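Local coordinates for protein methyltransferase (Pyrococcus horikoshii, PDB 1IXK) that probably methylates cytosines of RNA, likely tRNA, at carbon 5, using S-adenosyl-L-methionine as methyl donor, at residues L59-K71 with F80-E94. Residues are numbered along the deposited sequence; the frame is centred on the assembly and turned at random.
Sequences LVKRLNKKGFQFK and FCLTREPFSITSTPE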
ATOM      1  N   LEU A  59       1.476  18.457 -16.562  1.00 24.75           N
ATOM      2  CA  LEU A  59       0.637  17.316 -16.904  1.00 21.13           C
ATOM      3  C   LEU A  59      -0.832  17.652 -16.680  1.00 21.45           C
ATOM      4  O   LEU A  59      -1.686  17.326 -17.509  1.00 21.43           O
ATOM      5  CB  LEU A  59       1.037  16.093 -16.066  1.00 21.86           C
ATOM      6  CG  LEU A  59       0.301  14.766 -16.302  1.00 20.05           C
ATOM      7  CD1 LEU A  59      -1.116  14.844 -15.746  1.00 19.98           C
ATOM      8  CD2 LEU A  59       0.279  14.438 -17.786  1.00 18.58           C
ATOM      9  N   VAL A  60      -1.126  18.304 -15.560  1.00 20.64           N
ATOM     10  CA  VAL A  60      -2.498  18.678 -15.238  1.00 21.86           C
ATOM     11  C   VAL A  60      -3.102  19.592 -16.298  1.00 22.49           C
ATOM     12  O   VAL A  60      -4.257  19.425 -16.684  1.00 19.08           O
ATOM     13  CB  VAL A  60      -2.579  19.379 -13.867  1.00 23.33           C
ATOM     14  CG1 VAL A  60      -3.949  20.020 -13.685  1.00 24.32           C
ATOM     15  CG2 VAL A  60      -2.319  18.363 -12.753  1.00 23.41           C
ATOM     16  N   LYS A  61      -2.325  20.565 -16.762  1.00 23.01           N
ATOM     17  CA  LYS A  61      -2.821  21.485 -17.781  1.00 25.21           C
ATOM     18  C   LYS A  61      -3.122  20.732 -19.073  1.00 24.20           C
ATOM     19  O   LYS A  61      -4.132  20.986 -19.727  1.00 23.69           O
ATOM     20  CB  LYS A  61      -1.800  22.592 -18.036  1.00 27.03           C
ATOM     21  CG  LYS A  61      -1.596  23.502 -16.838  1.00 30.79           C
ATOM     22  CD  LYS A  61      -0.444  24.469 -17.061  1.00 34.99           C
ATOM     23  CE  LYS A  61      -0.191  25.311 -15.823  1.00 35.28           C
ATOM     24  NZ  LYS A  61       1.042  26.128 -15.973  1.00 39.06           N
ATOM     25  N   ARG A  62      -2.252  19.793 -19.428  1.00 23.49           N
ATOM     26  CA  ARG A  62      -2.439  19.006 -20.640  1.00 24.08           C
ATOM     27  C   ARG A  62      -3.705  18.155 -20.605  1.00 24.06           C
ATOM     28  O   ARG A  62      -4.448  18.101 -21.585  1.00 22.32           O
ATOM     29  CB  ARG A  62      -1.228  18.104 -20.882  1.00 26.14           C
ATOM     30  CG  ARG A  62       0.018  18.845 -21.330  1.00 29.95           C
ATOM     31  CD  ARG A  62       1.189  17.893 -21.562  1.00 31.98           C
ATOM     32  NE  ARG A  62       0.836  16.775 -22.436  1.00 32.72           N
ATOM     33  CZ  ARG A  62       1.725  15.998 -23.049  1.00 33.44           C
ATOM     34  NH1 ARG A  62       3.024  16.220 -22.888  1.00 33.30           N
ATOM     35  NH2 ARG A  62       1.317  14.998 -23.822  1.00 31.34           N
ATOM     36  N   LEU A  63      -3.945  17.478 -19.484  1.00 21.61           N
ATOM     37  CA  LEU A  63      -5.128  16.633 -19.350  1.00 20.90           C
ATOM     38  C   LEU A  63      -6.419  17.442 -19.274  1.00 21.68           C
ATOM     39  O   LEU A  63      -7.424  17.076 -19.878  1.00 20.99           O
ATOM     40  CB  LEU A  63      -5.007  15.726 -18.114  1.00 17.99           C
ATOM     41  CG  LEU A  63      -4.036  14.548 -18.266  1.00 19.04           C
ATOM     42  CD1 LEU A  63      -4.149  13.611 -17.060  1.00 17.46           C
ATOM     43  CD2 LEU A  63      -4.375  13.780 -19.541  1.00 18.41           C
ATOM     44  N   ASN A  64      -6.390  18.536 -18.521  1.00 23.58           N
ATOM     45  CA  ASN A  64      -7.561  19.391 -18.382  1.00 25.91           C
ATOM     46  C   ASN A  64      -7.969  19.908 -19.760  1.00 27.58           C
ATOM     47  O   ASN A  64      -9.152  19.975 -20.085  1.00 26.86           O
ATOM     48  CB  ASN A  64      -7.250  20.579 -17.466  1.00 26.58           C
ATOM     49  CG  ASN A  64      -7.379  20.242 -15.987  1.00 28.33           C
ATOM     50  OD1 ASN A  64      -6.957  21.021 -15.133  1.00 28.74           O
ATOM     51  ND2 ASN A  64      -7.970  19.091 -15.678  1.00 26.97           N
ATOM     52  N   LYS A  65      -6.977  20.264 -20.568  1.00 28.50           N
ATOM     53  CA  LYS A  65      -7.230  20.779 -21.910  1.00 31.15           C
ATOM     54  C   LYS A  65      -7.973  19.758 -22.773  1.00 31.11           C
ATOM     55  O   LYS A  65      -8.728  20.129 -23.675  1.00 31.08           O
ATOM     56  CB  LYS A  65      -5.913  21.145 -22.591  1.00 32.37           C
ATOM     57  CG  LYS A  65      -6.087  21.888 -23.904  1.00 36.54           C
ATOM     58  CD  LYS A  65      -5.100  21.400 -24.956  1.00 39.66           C
ATOM     59  CE  LYS A  65      -5.406  19.963 -25.370  1.00 40.46           C
ATOM     60  NZ  LYS A  65      -4.478  19.468 -26.427  1.00 42.03           N
ATOM     61  N   LYS A  66      -7.762  18.475 -22.491  1.00 28.94           N
ATOM     62  CA  LYS A  66      -8.406  17.411 -23.253  1.00 27.06           C
ATOM     63  C   LYS A  66      -9.787  17.020 -22.735  1.00 25.20           C
ATOM     64  O   LYS A  66     -10.451  16.161 -23.315  1.00 24.59           O
ATOM     65  CB  LYS A  66      -7.505  16.175 -23.295  1.00 26.82           C
ATOM     66  CG  LYS A  66      -6.156  16.427 -23.940  1.00 29.18           C
ATOM     67  CD  LYS A  66      -5.395  15.131 -24.154  1.00 29.12           C
ATOM     68  CE  LYS A  66      -4.063  15.392 -24.833  1.00 30.91           C
ATOM     69  NZ  LYS A  66      -3.444  14.132 -25.304  1.00 30.36           N
ATOM     70  N   GLY A  67     -10.220  17.641 -21.643  1.00 22.88           N
ATOM     71  CA  GLY A  67     -11.534  17.334 -21.107  1.00 21.53           C
ATOM     72  C   GLY A  67     -11.559  16.537 -19.814  1.00 21.87           C
ATOM     73  O   GLY A  67     -12.624  16.330 -19.236  1.00 20.82           O
ATOM     74  N   PHE A  68     -10.401  16.079 -19.357  1.00 21.89           N
ATOM     75  CA  PHE A  68     -10.352  15.317 -18.113  1.00 20.47           C
ATOM     76  C   PHE A  68     -10.403  16.237 -16.901  1.00 20.47           C
ATOM     77  O   PHE A  68      -9.864  17.342 -16.927  1.00 20.97           O
ATOM     78  CB  PHE A  68      -9.076  14.474 -18.042  1.00 20.20           C
ATOM     79  CG  PHE A  68      -8.977  13.422 -19.109  1.00 20.34           C
ATOM     80  CD1 PHE A  68      -8.504  13.738 -20.377  1.00 21.43           C
ATOM     81  CD2 PHE A  68      -9.371  12.115 -18.848  1.00 20.96           C
ATOM     82  CE1 PHE A  68      -8.421  12.766 -21.370  1.00 20.71           C
ATOM     83  CE2 PHE A  68      -9.292  11.135 -19.834  1.00 20.82           C
ATOM     84  CZ  PHE A  68      -8.819  11.462 -21.096  1.00 21.51           C
ATOM     85  N   GLN A  69     -11.072  15.785 -15.846  1.00 19.93           N
ATOM     86  CA  GLN A  69     -11.153  16.544 -14.603  1.00 19.78           C
ATOM     87  C   GLN A  69     -10.817  15.552 -13.497  1.00 19.48           C
ATOM     88  O   GLN A  69     -11.113  14.363 -13.610  1.00 18.34           O
ATOM     89  CB  GLN A  69     -12.551  17.138 -14.413  1.00 21.86           C
ATOM     90  CG  GLN A  69     -12.960  18.073 -15.545  1.00 26.27           C
ATOM     91  CD  GLN A  69     -14.305  18.741 -15.312  1.00 28.73           C
ATOM     92  OE1 GLN A  69     -15.272  18.092 -14.917  1.00 31.57           O
ATOM     93  NE2 GLN A  69     -14.373  20.041 -15.573  1.00 30.63           N
ATOM     94  N   PHE A  70     -10.185  16.032 -12.433  1.00 19.48           N
ATOM     95  CA  PHE A  70      -9.777  15.144 -11.352  1.00 20.30           C
ATOM     96  C   PHE A  70      -9.519  15.880 -10.047  1.00 20.27           C
ATOM     97  O   PHE A  70      -9.338  17.097 -10.038  1.00 20.89           O
ATOM     98  CB  PHE A  70      -8.507  14.399 -11.768  1.00 18.87           C
ATOM     99  CG  PHE A  70      -7.603  15.199 -12.668  1.00 19.74           C
ATOM    100  CD1 PHE A  70      -7.722  15.107 -14.054  1.00 19.98           C
ATOM    101  CD2 PHE A  70      -6.668  16.082 -12.134  1.00 20.95           C
ATOM    102  CE1 PHE A  70      -6.922  15.884 -14.897  1.00 19.88           C
ATOM    103  CE2 PHE A  70      -5.861  16.867 -12.969  1.00 20.85           C
ATOM    104  CZ  PHE A  70      -5.993  16.764 -14.353  1.00 21.00           C
ATOM    105  N   LYS A  71      -9.495  15.124  -8.952  1.00 19.90           N
ATOM    106  CA  LYS A  71      -9.247  15.680  -7.623  1.00 21.37           C
ATOM    107  C   LYS A  71      -7.942  15.103  -7.084  1.00 19.79           C
ATOM    108  O   LYS A  71      -7.556  13.991  -7.428  1.00 15.95           O
ATOM    109  CB  LYS A  71     -10.374  15.310  -6.660  1.00 24.70           C
ATOM    110  CG  LYS A  71     -11.757  15.738  -7.092  1.00 31.61           C
ATOM    111  CD  LYS A  71     -12.791  15.246  -6.092  1.00 35.76           C
ATOM    112  CE  LYS A  71     -12.724  13.729  -5.934  1.00 38.10           C
ATOM    113  NZ  LYS A  71     -13.708  13.216  -4.940  1.00 40.04           N
ATOM    114  N   PHE A  80      -3.921  11.853  -8.521  1.00 13.50           N
ATOM    115  CA  PHE A  80      -5.227  12.449  -8.775  1.00 14.40           C
ATOM    116  C   PHE A  80      -6.220  11.348  -9.126  1.00 15.08           C
ATOM    117  O   PHE A  80      -5.836  10.318  -9.679  1.00 16.60           O
ATOM    118  CB  PHE A  80      -5.132  13.421  -9.959  1.00 15.23           C
ATOM    119  CG  PHE A  80      -4.162  14.542  -9.747  1.00 14.41           C
ATOM    120  CD1 PHE A  80      -4.586  15.753  -9.211  1.00 16.41           C
ATOM    121  CD2 PHE A  80      -2.816  14.385 -10.073  1.00 14.88           C
ATOM    122  CE1 PHE A  80      -3.683  16.794  -9.005  1.00 15.73           C
ATOM    123  CE2 PHE A  80      -1.907  15.418  -9.869  1.00 14.86           C
ATOM    124  CZ  PHE A  80      -2.338  16.623  -9.336  1.00 15.00           C
ATOM    125  N   CYS A  81      -7.491  11.563  -8.799  1.00 15.44           N
ATOM    126  CA  CYS A  81      -8.524  10.595  -9.132  1.00 16.99           C
ATOM    127  C   CYS A  81      -9.532  11.284 -10.055  1.00 17.01           C
ATOM    128  O   CYS A  81      -9.993  12.398  -9.792  1.00 14.45           O
ATOM    129  CB  CYS A  81      -9.203  10.048  -7.872  1.00 19.94           C
ATOM    130  SG  CYS A  81      -8.110   9.006  -6.830  1.00 23.69           S
ATOM    131  N   LEU A  82      -9.847  10.614 -11.152  1.00 17.32           N
ATOM    132  CA  LEU A  82     -10.759  11.150 -12.158  1.00 18.55           C
ATOM    133  C   LEU A  82     -12.204  11.379 -11.732  1.00 19.53           C
ATOM    134  O   LEU A  82     -12.811  10.545 -11.057  1.00 18.20           O
ATOM    135  CB  LEU A  82     -10.729  10.242 -13.383  1.00 17.63           C
ATOM    136  CG  LEU A  82      -9.405  10.262 -14.136  1.00 18.74           C
ATOM    137  CD1 LEU A  82      -9.253   8.998 -14.970  1.00 17.76           C
ATOM    138  CD2 LEU A  82      -9.356  11.519 -15.010  1.00 18.45           C
ATOM    139  N   THR A  83     -12.742  12.528 -12.139  1.00 21.57           N
ATOM    140  CA  THR A  83     -14.124  12.901 -11.862  1.00 21.55           C
ATOM    141  C   THR A  83     -14.824  13.069 -13.207  1.00 23.45           C
ATOM    142  O   THR A  83     -16.051  13.039 -13.293  1.00 22.96           O
ATOM    143  CB  THR A  83     -14.214  14.213 -11.064  1.00 21.86           C
ATOM    144  OG1 THR A  83     -13.488  15.243 -11.744  1.00 21.15           O
ATOM    145  CG2 THR A  83     -13.634  14.021  -9.672  1.00 23.35           C
ATOM    146  N   ARG A  84     -14.026  13.255 -14.253  1.00 22.71           N
ATOM    147  CA  ARG A  84     -14.545  13.382 -15.613  1.00 24.26           C
ATOM    148  C   ARG A  84     -13.536  12.742 -16.549  1.00 23.47           C
ATOM    149  O   ARG A  84     -12.423  13.236 -16.719  1.00 22.74           O
ATOM    150  CB  ARG A  84     -14.746  14.844 -16.022  1.00 24.35           C
ATOM    151  CG  ARG A  84     -15.452  15.003 -17.383  1.00 23.65           C
ATOM    152  CD  ARG A  84     -15.740  16.467 -17.699  1.00 25.24           C
ATOM    153  NE  ARG A  84     -16.726  16.639 -18.768  1.00 24.97           N
ATOM    154  CZ  ARG A  84     -16.476  16.510 -20.070  1.00 26.15           C
ATOM    155  NH1 ARG A  84     -17.455  16.688 -20.951  1.00 25.13           N
ATOM    156  NH2 ARG A  84     -15.253  16.216 -20.498  1.00 23.14           N
ATOM    157  N   GLU A  85     -13.928  11.628 -17.144  1.00 24.09           N
ATOM    158  CA  GLU A  85     -13.054  10.923 -18.060  1.00 24.29           C
ATOM    159  C   GLU A  85     -13.764  10.881 -19.396  1.00 26.94           C
ATOM    160  O   GLU A  85     -14.404   9.877 -19.729  1.00 26.81           O
ATOM    161  CB  GLU A  85     -12.808   9.500 -17.563  1.00 24.54           C
ATOM    162  CG  GLU A  85     -11.574   8.846 -18.142  1.00 24.45           C
ATOM    163  CD  GLU A  85     -11.332   7.466 -17.562  1.00 25.22           C
ATOM    164  OE1 GLU A  85     -11.999   7.115 -16.566  1.00 25.76           O
ATOM    165  OE2 GLU A  85     -10.472   6.736 -18.098  1.00 24.86           O
ATOM    166  N   PRO A  86     -13.662  11.967 -20.185  1.00 27.16           N
ATOM    167  CA  PRO A  86     -14.341  11.944 -21.476  1.00 28.62           C
ATOM    168  C   PRO A  86     -14.117  10.595 -22.122  1.00 29.54           C
ATOM    169  O   PRO A  86     -15.071   9.812 -22.244  1.00 33.33           O
ATOM    170  CB  PRO A  86     -13.690  13.100 -22.249  1.00 29.82           C
ATOM    171  CG  PRO A  86     -12.392  13.297 -21.581  1.00 28.56           C
ATOM    172  CD  PRO A  86     -12.732  13.104 -20.127  1.00 28.87           C
ATOM    173  N   PHE A  87     -12.877  10.317 -22.531  1.00 27.74           N
ATOM    174  CA  PHE A  87     -12.557   9.027 -23.145  1.00 27.15           C
ATOM    175  C   PHE A  87     -11.536   8.345 -22.244  1.00 28.06           C
ATOM    176  O   PHE A  87     -11.019   8.968 -21.319  1.00 26.75           O
ATOM    177  CB  PHE A  87     -11.987   9.195 -24.568  1.00 26.92           C
ATOM    178  CG  PHE A  87     -10.802  10.133 -24.659  1.00 27.14           C
ATOM    179  CD1 PHE A  87     -10.967  11.507 -24.487  1.00 26.88           C
ATOM    180  CD2 PHE A  87      -9.524   9.644 -24.919  1.00 25.75           C
ATOM    181  CE1 PHE A  87      -9.877  12.377 -24.577  1.00 25.98           C
ATOM    182  CE2 PHE A  87      -8.431  10.503 -25.010  1.00 24.94           C
ATOM    183  CZ  PHE A  87      -8.607  11.872 -24.837  1.00 25.78           C
ATOM    184  N   SER A  88     -11.251   7.073 -22.509  1.00 27.17           N
ATOM    185  CA  SER A  88     -10.304   6.301 -21.705  1.00 27.08           C
ATOM    186  C   SER A  88      -8.977   7.011 -21.488  1.00 25.89           C
ATOM    187  O   SER A  88      -8.304   7.395 -22.443  1.00 24.87           O
ATOM    188  CB  SER A  88     -10.049   4.942 -22.354  1.00 26.83           C
ATOM    189  OG  SER A  88      -9.153   4.178 -21.567  1.00 29.28           O
ATOM    190  N   ILE A  89      -8.602   7.161 -20.221  1.00 25.89           N
ATOM    191  CA  ILE A  89      -7.358   7.829 -19.867  1.00 26.94           C
ATOM    192  C   ILE A  89      -6.155   7.042 -20.376  1.00 25.76           C
ATOM    193  O   ILE A  89      -5.091   7.610 -20.621  1.00 24.44           O
ATOM    194  CB  ILE A  89      -7.240   8.018 -18.332  1.00 28.25           C
ATOM    195  CG1 ILE A  89      -5.977   8.812 -17.995  1.00 29.97           C
ATOM    196  CG2 ILE A  89      -7.212   6.667 -17.634  1.00 29.02           C
ATOM    197  CD1 ILE A  89      -5.991  10.229 -18.514  1.00 30.41           C
ATOM    198  N   THR A  90      -6.327   5.735 -20.541  1.00 25.87           N
ATOM    199  CA  THR A  90      -5.242   4.893 -21.027  1.00 26.50           C
ATOM    200  C   THR A  90      -5.073   4.983 -22.548  1.00 26.94           C
ATOM    201  O   THR A  90      -4.172   4.373 -23.120  1.00 25.50           O
ATOM    202  CB  THR A  90      -5.453   3.414 -20.614  1.00 27.65           C
ATOM    203  OG1 THR A  90      -6.785   3.003 -20.944  1.00 28.35           O
ATOM    204  CG2 THR A  90      -5.226   3.243 -19.113  1.00 26.73           C
ATOM    205  N   SER A  91      -5.934   5.755 -23.203  1.00 27.24           N
ATOM    206  CA  SER A  91      -5.839   5.920 -24.652  1.00 28.15           C
ATOM    207  C   SER A  91      -5.152   7.242 -24.983  1.00 28.32           C
ATOM    208  O   SER A  91      -4.947   7.571 -26.149  1.00 29.56           O
ATOM    209  CB  SER A  91      -7.232   5.889 -25.294  1.00 28.14           C
ATOM    210  OG  SER A  91      -7.834   4.612 -25.159  1.00 28.14           O
ATOM    211  N   THR A  92      -4.795   7.995 -23.946  1.00 27.56           N
ATOM    212  CA  THR A  92      -4.133   9.285 -24.123  1.00 26.63           C
ATOM    213  C   THR A  92      -2.639   9.134 -24.374  1.00 27.30           C
ATOM    214  O   THR A  92      -2.026   8.153 -23.953  1.00 26.24           O
ATOM    215  CB  THR A  92      -4.285  10.166 -22.876  1.00 25.85           C
ATOM    216  OG1 THR A  92      -3.639   9.530 -21.766  1.00 25.38           O
ATOM    217  CG2 THR A  92      -5.752  10.382 -22.547  1.00 26.16           C
ATOM    218  N   PRO A  93      -2.034  10.109 -25.074  1.00 27.09           N
ATOM    219  CA  PRO A  93      -0.599  10.065 -25.361  1.00 27.29           C
ATOM    220  C   PRO A  93       0.161  10.142 -24.035  1.00 26.26           C
ATOM    221  O   PRO A  93       1.246   9.579 -23.894  1.00 26.76           O
ATOM    222  CB  PRO A  93      -0.380  11.311 -26.219  1.00 27.37           C
ATOM    223  CG  PRO A  93      -1.697  11.491 -26.900  1.00 28.24           C
ATOM    224  CD  PRO A  93      -2.674  11.231 -25.783  1.00 28.88           C
ATOM    225  N   GLU A  94      -0.427  10.851 -23.073  1.00 25.90           N
ATOM    226  CA  GLU A  94       0.161  11.011 -21.746  1.00 25.26           C
ATOM    227  C   GLU A  94       0.453   9.640 -21.138  1.00 25.36           C
ATOM    228  O   GLU A  94       1.547   9.388 -20.639  1.00 24.62           O
ATOM    229  CB  GLU A  94      -0.795  11.767 -20.816  1.00 26.19           C
ATOM    230  CG  GLU A  94      -0.924  13.271 -21.058  1.00 27.84           C
ATOM    231  CD  GLU A  94      -1.554  13.618 -22.395  1.00 29.39           C
ATOM    232  OE1 GLU A  94      -2.344  12.804 -22.917  1.00 28.65           O
ATOM    233  OE2 GLU A  94      -1.272  14.719 -22.915  1.00 29.79           O
TER
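Gln-69 faces both Thr-83 and Arg-84 in a classic beta bulge of the antiparallel hairpin of the N-terminal domain: the carbonyl O of Gln-69 accepts from both Thr-83 N (2.9 Å) and Arg-84 N. Helix 56-65 packs over this sheet, and the Phe-68 ring, just before strand 69-73, packs into the loop 85-92. A flat ring suits this place, for Pro-86 CG lies over the centre of one face, 3.9 Å from the centroid, while Ile-89 CD1 covers the other nearer the rim. The edge of the Phe-68 ring meets the face of Phe-87, planes at 63°. Glu-94, in the first turn of helix 93-96, joins that helix to helix 56-65. Its CB comes within 4.2 Å of Leu-59 CD2, and CG is wedged between that methyl and Leu-63 CD2; a bend at chi2 (66°) then turns the carboxylate toward two cations. Arg-62 grips Glu-94 OE2 side-on, NE taking the anti lone pair at 3.0 Å while NH2 approaches from above the carboxylate plane at 2.8 Å. Were Glu-94 an alanine, Arg-62 and Lys-66 would probably lose their shared counter-charge and a gap would open beside the leucine methyls. Glu-94 OE1 offers its syn lone pair to Lys-66 NZ (2.9 Å), which arrives on an extended chain.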